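Local atomic coordinates of putative silent information regulator 2,Putative silent information regulator 2 (Leishmania infantum, PDB entry 5OL0), a protein that removes acetyl groups from lysine side chains of proteins at the expense of NAD, a zinc-containing sirtuin that probably regulates gene expression. Residues H14-G17 and G23-H26; G118-C123 and A135-E140; C231-P234 and P238-V241. All coordinates share one frame; numbering follows the deposited sequence.

Contact 1 (H14-G17 and G23-H26); sequences HVLG and GLAH
Leu16 and Leu24 show how a loop can close on the helix that follows it with one apolar touch and one water. Their side chains lie alongside each other with their tips in the same direction. In Leu16, CB starts out close to the imidazole of His14, 3.7 Å from ND1. CG, turned away from the carbonyl carbon (chi1 -67°), stays near that ring, 4.0 Å from CE1. The chain then forks. CD1 keeps to the histidine, whereas CD2 reaches the helix and meets CD1 of Leu24 at 4.1 Å. Leu16 also packs on Tyr27, one turn further along the helix, and on Pro238.

The backbones meet through solvent. The carbonyl oxygens Leu16 O and Gly23 O lie 4.0 Å apart, and a water between them donates a hydrogen bond to each, 2.6 Å long in both cases, which reconciles two acceptors that would otherwise simply face one another. Gly23 N is bonded in turn to Thr20 OG1, close to the start of the helix.

The loop is itself well braced. A type I turn runs from His14 to Gly17, and within it Leu16 N donates to His14 ND1 at 3.1 Å. The bond is nearly straight, with the donor in the ring plane. As His14 NE2 is bonded to the carbonyl of Asp279, the ring is held at two corners, consistent with a neutral imidazole protonated on NE2. Leu24 rests on Leu293 of helix 286-296. A beta turn before the helix, held to it by leucines and a bridging water, thus fastens the N-terminal entry of the sirtuin chain to the edge of its Rossmann-like domain.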
# COMPACT_ATOMS: atom_id res chain seq x y z
N HIS A 14 15.28 5.18 23.63
CA HIS A 14 14.64 4.52 22.51
C HIS A 14 14.96 3.02 22.44
O HIS A 14 16.11 2.59 22.53
CB HIS A 14 15.05 5.20 21.19
CG HIS A 14 13.95 5.14 20.18
ND1 HIS A 14 13.66 3.98 19.52
CD2 HIS A 14 13.01 6.05 19.81
CE1 HIS A 14 12.60 4.17 18.75
NE2 HIS A 14 12.19 5.42 18.91
N VAL A 15 13.95 2.23 22.15
CA VAL A 15 14.16 0.79 21.89
C VAL A 15 15.24 0.54 20.81
O VAL A 15 15.90 -0.51 20.84
CB VAL A 15 12.80 0.16 21.48
CG1 VAL A 15 12.93 -1.21 20.88
CG2 VAL A 15 11.89 0.07 22.70
N LEU A 16 15.42 1.47 19.86
CA LEU A 16 16.42 1.27 18.80
C LEU A 16 17.87 1.67 19.19
O LEU A 16 18.78 1.47 18.39
CB LEU A 16 16.04 2.00 17.51
CG LEU A 16 14.81 1.51 16.77
CD1 LEU A 16 14.52 2.46 15.61
CD2 LEU A 16 15.00 0.08 16.27
N GLY A 17 18.05 2.28 20.37
CA GLY A 17 19.33 2.83 20.79
C GLY A 17 19.40 4.20 20.19
O GLY A 17 18.97 5.16 20.80
N GLY A 23 20.97 3.29 13.27
CA GLY A 23 20.53 2.52 14.43
C GLY A 23 19.53 1.41 14.11
O GLY A 23 19.59 0.31 14.68
N LEU A 24 18.61 1.69 13.19
CA LEU A 24 17.64 0.72 12.79
C LEU A 24 18.32 -0.47 12.16
O LEU A 24 17.97 -1.63 12.44
CB LEU A 24 16.64 1.37 11.80
CG LEU A 24 15.64 0.40 11.15
CD1 LEU A 24 14.87 -0.29 12.21
CD2 LEU A 24 14.70 1.14 10.19
N ALA A 25 19.26 -0.21 11.24
CA ALA A 25 19.96 -1.32 10.58
C ALA A 25 20.74 -2.16 11.61
O ALA A 25 20.70 -3.41 11.54
CB ALA A 25 20.92 -0.81 9.53
N HIS A 26 21.45 -1.48 12.50
CA HIS A 26 22.13 -2.15 13.67
C HIS A 26 21.19 -3.00 14.45
O HIS A 26 21.52 -4.14 14.80
CB HIS A 26 22.68 -1.15 14.70
CG HIS A 26 24.06 -0.64 14.44
ND1 HIS A 26 25.19 -1.41 14.69
CD2 HIS A 26 24.51 0.58 14.07
CE1 HIS A 26 26.27 -0.68 14.42
NE2 HIS A 26 25.88 0.53 14.04
O HOH W 1 20.63 0.13 17.06

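Contact 2 (G118-C123 and A135-E140); sequences GRLLRC and AGVSPE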
# COMPACT_ATOMS: atom_id res chain seq x y z
N GLY A 118 15.12 -13.57 4.24
CA GLY A 118 14.39 -14.27 5.27
C GLY A 118 13.97 -13.35 6.43
O GLY A 118 13.85 -13.85 7.56
N ARG A 119 13.79 -12.04 6.19
CA ARG A 119 13.35 -11.10 7.26
C ARG A 119 11.90 -10.56 7.13
O ARG A 119 11.45 -9.81 8.01
CB ARG A 119 14.32 -9.96 7.37
CG ARG A 119 15.72 -10.41 7.81
CD ARG A 119 16.62 -9.21 7.90
NE ARG A 119 18.02 -9.51 8.10
CZ ARG A 119 18.60 -9.94 9.23
NH1 ARG A 119 17.92 -10.20 10.36
NH2 ARG A 119 19.92 -10.13 9.23
N LEU A 120 11.16 -10.98 6.10
CA LEU A 120 9.84 -10.43 5.89
C LEU A 120 8.84 -11.31 6.47
O LEU A 120 8.68 -12.40 6.00
CB LEU A 120 9.58 -10.23 4.42
CG LEU A 120 8.28 -9.51 3.99
CD1 LEU A 120 8.32 -8.03 4.38
CD2 LEU A 120 8.17 -9.63 2.50
N LEU A 121 8.11 -10.86 7.49
CA LEU A 121 6.94 -11.58 7.98
C LEU A 121 5.75 -11.43 7.00
O LEU A 121 5.05 -12.38 6.66
CB LEU A 121 6.60 -11.05 9.33
CG LEU A 121 5.36 -11.58 10.04
CD1 LEU A 121 5.47 -13.07 10.40
CD2 LEU A 121 5.20 -10.67 11.26
N ARG A 122 5.48 -10.20 6.57
CA ARG A 122 4.37 -9.99 5.64
C ARG A 122 4.52 -8.60 5.10
O ARG A 122 5.01 -7.71 5.80
CB ARG A 122 3.02 -10.11 6.37
CG ARG A 122 1.86 -10.59 5.48
CD ARG A 122 1.99 -12.11 5.29
NE ARG A 122 0.97 -12.65 4.39
CZ ARG A 122 -0.25 -13.08 4.79
NH1 ARG A 122 -0.64 -13.00 6.05
NH2 ARG A 122 -1.11 -13.56 3.91
N CYS A 123 4.13 -8.43 3.86
CA CYS A 123 4.01 -7.11 3.29
C CYS A 123 2.52 -6.86 3.06
O CYS A 123 1.86 -7.64 2.37
CB CYS A 123 4.74 -7.03 1.93
SG CYS A 123 4.50 -5.40 1.15
N ALA A 135 7.61 -6.48 -8.18
CA ALA A 135 8.95 -6.62 -7.64
C ALA A 135 9.30 -8.07 -7.20
O ALA A 135 10.39 -8.27 -6.73
CB ALA A 135 9.17 -5.65 -6.46
N GLY A 136 8.36 -9.00 -7.25
CA GLY A 136 8.57 -10.44 -6.90
C GLY A 136 8.29 -10.77 -5.45
O GLY A 136 8.76 -11.78 -4.91
N VAL A 137 7.49 -9.97 -4.78
CA VAL A 137 7.14 -10.35 -3.41
C VAL A 137 6.21 -11.51 -3.56
O VAL A 137 5.24 -11.44 -4.35
CB VAL A 137 6.47 -9.19 -2.67
CG1 VAL A 137 6.12 -9.62 -1.25
CG2 VAL A 137 7.44 -8.01 -2.68
N SER A 138 6.46 -12.59 -2.84
CA SER A 138 5.75 -13.83 -3.14
C SER A 138 4.27 -13.79 -2.65
O SER A 138 3.91 -13.01 -1.74
CB SER A 138 6.45 -15.01 -2.50
OG SER A 138 6.11 -15.06 -1.14
N PRO A 139 3.43 -14.65 -3.22
CA PRO A 139 2.00 -14.66 -2.86
C PRO A 139 1.68 -14.92 -1.40
O PRO A 139 0.79 -14.29 -0.84
CB PRO A 139 1.42 -15.76 -3.74
CG PRO A 139 2.31 -15.77 -4.96
CD PRO A 139 3.70 -15.42 -4.46
N GLU A 140 2.41 -15.84 -0.77
CA GLU A 140 2.23 -16.13 0.63
C GLU A 140 2.67 -14.96 1.52
O GLU A 140 2.12 -14.80 2.60
CB GLU A 140 2.94 -17.47 1.05
CG GLU A 140 4.42 -17.51 0.79
CD GLU A 140 4.82 -18.11 -0.58
OE1 GLU A 140 4.15 -17.90 -1.65
OE2 GLU A 140 5.88 -18.78 -0.59
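Two torsions bring Arg122 up to Glu140: CG lies roughly anti to the backbone N (chi1 -151°), and a bend at chi2 (78°) carries the guanidinium across to the loop. NE comes 3.0 Å from Glu140 O, which is placed obliquely to the guanidinium plane. The charge of this side chain is met by Asp207 and Asp202, both in salt bridges with NH1, and the two carboxylates probably limit the swing of the guanidinium.

Deeper in, the contact turns apolar. Val137 stretches CG1 anti to its own nitrogen, and this single methyl serves two residues of the strand. It lies 4.3 Å from CD2 of Leu120 and is just as near to CB of Cys123. The valine thereby sits against the inner side chains of the strand, while Gln115 and Ile111 of helix 106-116 close in beside them.

Strand 120-125 and the parallel strand 142-144 are neighbours in the sheet, so the loop meets the strand within a beta-alpha-beta crossover of the Rossmann-like domain. In that crossover, just past the strand, lie Gln126 to Asp129, which probably bind NAD as in related sirtuins.

Contact 3 (C231-P234 and P238-V241); sequences CVVP and PRVV
Sheet strand 239-242 of the Rossmann-like domain opens with Arg239, which meets Val233 and Cys231 of the loop leading into it, an example of a buried arginine whose shaft packs while its head bonds. The aliphatic part makes the closest approach: CD lies 3.9 Å from CG2 of Val233, the two side chains crossing at a slant. A chi1 of -54° turns this valine branch toward the arginine. A bend at chi3 (-67°) then swings the guanidinium away from the line of the shaft, and NH1 passes 4.2 Å from CA of Cys231, which lies at the edge of the group and near its plane.

All three nitrogens of the head have partners beyond the two segments: NE forms a salt bridge with Asp279, NH1 is bonded to Pro230 O and NH2 to Leu251 O, while Phe252 adds a cation-pi contact. Bonds at every nitrogen should fix the rotation of the group and offset the cost of burying its charge close to Arg278.

Strand 239-242 itself runs between the parallel strands 213-217 and 279-282, and helix 21-30 lies against it through Leu24 on Val240, and against its approach through Tyr27 on Pro238.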
# COMPACT_ATOMS: atom_id res chain seq x y z
N CYS A 231 -1.32 -0.70 15.06
CA CYS A 231 -1.90 -0.59 16.41
C CYS A 231 -1.91 -1.89 17.20
O CYS A 231 -2.02 -1.82 18.41
CB CYS A 231 -3.32 0.02 16.34
SG CYS A 231 -3.24 1.68 15.56
N VAL A 232 -1.86 -3.04 16.54
CA VAL A 232 -2.02 -4.37 17.19
C VAL A 232 -0.65 -5.09 17.34
O VAL A 232 -0.59 -6.14 17.91
CB VAL A 232 -3.03 -5.30 16.48
CG1 VAL A 232 -4.48 -4.72 16.51
CG2 VAL A 232 -2.67 -5.56 15.05
N VAL A 233 0.45 -4.51 16.87
CA VAL A 233 1.76 -5.09 17.12
C VAL A 233 2.08 -4.91 18.60
O VAL A 233 1.55 -4.01 19.23
CB VAL A 233 2.86 -4.47 16.24
CG1 VAL A 233 2.45 -4.55 14.79
CG2 VAL A 233 3.17 -3.04 16.63
N PRO A 234 3.00 -5.72 19.14
CA PRO A 234 3.34 -5.57 20.57
C PRO A 234 3.79 -4.12 20.92
O PRO A 234 4.47 -3.45 20.14
CB PRO A 234 4.46 -6.58 20.76
CG PRO A 234 4.24 -7.62 19.69
CD PRO A 234 3.68 -6.87 18.51
N PRO A 238 9.66 -1.73 17.81
CA PRO A 238 9.87 -0.51 17.06
C PRO A 238 8.91 -0.38 15.86
O PRO A 238 8.55 -1.41 15.20
CB PRO A 238 11.32 -0.59 16.58
CG PRO A 238 11.75 -1.98 16.81
CD PRO A 238 10.85 -2.58 17.82
N ARG A 239 8.47 0.87 15.62
CA ARG A 239 7.60 1.18 14.52
C ARG A 239 8.24 2.33 13.76
O ARG A 239 8.44 3.39 14.31
CB ARG A 239 6.19 1.49 14.99
CG ARG A 239 5.57 0.47 15.91
CD ARG A 239 4.07 0.70 16.14
NE ARG A 239 3.85 1.94 16.88
CZ ARG A 239 2.65 2.38 17.29
NH1 ARG A 239 1.53 1.70 17.07
NH2 ARG A 239 2.57 3.50 17.96
N VAL A 240 8.62 2.10 12.51
CA VAL A 240 9.39 3.03 11.74
C VAL A 240 8.43 3.61 10.73
O VAL A 240 7.85 2.87 9.94
CB VAL A 240 10.59 2.31 11.02
CG1 VAL A 240 11.27 3.25 10.06
CG2 VAL A 240 11.60 1.87 12.06
N VAL A 241 8.24 4.92 10.72
CA VAL A 241 7.30 5.52 9.77
C VAL A 241 8.14 6.35 8.83
O VAL A 241 8.90 7.20 9.29
CB VAL A 241 6.24 6.39 10.44
CG1 VAL A 241 5.30 6.97 9.39
CG2 VAL A 241 5.47 5.56 11.49

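From the N terminus the three contacts follow one another in series, each closing its own loop, with none nested or crossed. Contact 1 folds the entry segment back on helix 21-30 after a short excursion. Contact 2 closes a longer one, at the edge of the sheet where strands 120-125 and 142-144 run together. Contact 3 closes the shortest, on the approach to strand 239-242. Contacts 2 and 3 reach the same parallel sheet but do not touch, their centres about 18 Å apart. Contacts 1 and 3 do touch: Val15 CG1 lies 3.9 Å from Pro238 CD, so the loop before the first helix meets the residue just ahead of the strand.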